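Local atomic coordinates of polyhedrin (Operophtera brumata cypovirus 19, PDB entry 5A99), a protein that builds the crystalline polyhedra, micron-scale occlusion bodies of an insect cypovirus that probably shelter its virions between hosts. Residues Y27-Y32 with A197-G202. Numbering follows the deposited sequence.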
# COMPACT_ATOMS: atom_id res chain seq x y z
N TYR A 27 -1.50 22.96 14.18
CA TYR A 27 -2.96 23.00 14.30
C TYR A 27 -3.64 23.14 12.95
O TYR A 27 -4.82 22.84 12.82
CB TYR A 27 -3.41 24.14 15.20
CG TYR A 27 -3.01 23.98 16.65
CD1 TYR A 27 -3.61 23.01 17.46
CD2 TYR A 27 -2.04 24.80 17.22
CE1 TYR A 27 -3.25 22.86 18.79
CE2 TYR A 27 -1.67 24.66 18.55
CZ TYR A 27 -2.28 23.69 19.33
OH TYR A 27 -1.92 23.55 20.66
N SER A 28 -2.92 23.63 11.95
CA SER A 28 -3.47 23.71 10.60
C SER A 28 -3.66 22.34 9.99
O SER A 28 -2.78 21.48 10.08
CB SER A 28 -2.57 24.53 9.68
OG SER A 28 -3.08 24.48 8.35
N ARG A 29 -4.82 22.13 9.37
CA ARG A 29 -5.09 20.87 8.68
C ARG A 29 -4.18 20.70 7.47
O ARG A 29 -4.13 19.64 6.88
CB ARG A 29 -6.56 20.78 8.25
CG ARG A 29 -7.46 20.17 9.31
CD ARG A 29 -7.84 21.17 10.40
NE ARG A 29 -8.96 20.66 11.20
CZ ARG A 29 -10.23 20.97 11.00
NH1 ARG A 29 -10.58 21.84 10.06
NH2 ARG A 29 -11.17 20.44 11.77
N ASP A 30 -3.44 21.75 7.12
CA ASP A 30 -2.52 21.70 6.00
C ASP A 30 -1.07 21.56 6.45
O ASP A 30 -0.15 21.86 5.71
CB ASP A 30 -2.65 22.95 5.13
CG ASP A 30 -4.08 23.23 4.76
OD1 ASP A 30 -4.80 22.29 4.34
OD2 ASP A 30 -4.48 24.40 4.90
N SER A 31 -0.90 21.10 7.69
CA SER A 31 0.42 20.71 8.17
C SER A 31 0.43 19.19 8.27
O SER A 31 -0.54 18.54 7.91
CB SER A 31 0.73 21.36 9.53
OG SER A 31 -0.03 20.79 10.57
N TYR A 32 1.52 18.64 8.78
CA TYR A 32 1.64 17.20 8.87
C TYR A 32 1.57 16.63 10.29
O TYR A 32 1.93 17.29 11.27
CB TYR A 32 2.95 16.75 8.22
CG TYR A 32 2.83 16.64 6.73
CD1 TYR A 32 2.99 17.76 5.93
CD2 TYR A 32 2.54 15.44 6.12
CE1 TYR A 32 2.88 17.68 4.56
CE2 TYR A 32 2.42 15.34 4.76
CZ TYR A 32 2.59 16.47 3.98
OH TYR A 32 2.49 16.40 2.62
N ALA A 197 -17.28 19.35 12.97
CA ALA A 197 -17.22 18.90 11.58
C ALA A 197 -16.03 17.97 11.34
O ALA A 197 -14.88 18.41 11.28
CB ALA A 197 -17.15 20.09 10.65
N GLY A 198 -16.33 16.68 11.20
CA GLY A 198 -15.30 15.68 11.01
C GLY A 198 -14.65 15.72 9.64
O GLY A 198 -15.30 16.02 8.63
N LEU A 199 -13.35 15.40 9.61
CA LEU A 199 -12.57 15.41 8.38
C LEU A 199 -12.88 14.21 7.51
O LEU A 199 -12.36 14.09 6.41
CB LEU A 199 -11.07 15.47 8.70
CG LEU A 199 -10.66 16.74 9.44
CD1 LEU A 199 -9.15 16.88 9.48
CD2 LEU A 199 -11.29 18.00 8.83
N TYR A 200 -13.74 13.34 8.00
CA TYR A 200 -14.26 12.23 7.19
C TYR A 200 -15.75 12.40 6.94
O TYR A 200 -16.43 11.45 6.53
CB TYR A 200 -14.00 10.89 7.87
CG TYR A 200 -12.68 10.88 8.59
CD1 TYR A 200 -11.54 11.37 7.97
CD2 TYR A 200 -12.58 10.40 9.89
CE1 TYR A 200 -10.32 11.38 8.62
CE2 TYR A 200 -11.36 10.41 10.55
CZ TYR A 200 -10.23 10.91 9.90
OH TYR A 200 -9.01 10.94 10.53
N ASN A 201 -16.28 13.60 7.18
CA ASN A 201 -17.70 13.85 6.91
C ASN A 201 -17.95 14.04 5.42
O ASN A 201 -17.04 13.97 4.60
CB ASN A 201 -18.24 15.04 7.72
CG ASN A 201 -17.81 16.40 7.15
OD1 ASN A 201 -17.17 16.50 6.09
ND2 ASN A 201 -18.20 17.46 7.85
N GLY A 202 -19.20 14.31 5.07
CA GLY A 202 -19.59 14.41 3.67
C GLY A 202 -18.77 15.38 2.84
O GLY A 202 -18.50 15.12 1.67
O HOH W 1 -13.56 20.49 10.87
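Arg29 and Leu199 join two type I beta turns, Ser28 to Ser31 and Gly198 to Asn201, and one long side chain spans the gap between loops whose backbones stay apart: the nearest CA atoms, those of Arg29 and Leu199, are 9.3 Å from each other. The apolar part comes from both leucine branches. CD1 of Leu199 meets the aliphatic stem at Arg29 CG, 3.7 Å away, while CD2 lies over the centre of one guanidinium face, 3.8 Å above its plane. A bend at chi2 (80°) swings the arginine's outer chain across the leucine, bringing its flat head under CD2.

Within the first turn, Ser28 OG accepts from Asp30 N at 3.0 Å, an ST turn spanning Arg29. Ser31 N closes the same turn on Ser28 O, as Asn201 N does on Gly198 O in the second. The first loop links helix 10-25 to strand 33-40, and the second precedes helix 205-210; Asn193 ND2 is hydrogen-bonded to Ala197 O, giving that carbonyl a second partner beside a water.

Polar contact between the loops passes through this water. Arg29 NH2 and Ala197 O are 4.3 Å apart, and the molecule bridges them by two short bonds, accepting from Arg29 NH2 at 2.6 Å and donating to Ala197 O at 2.5 Å.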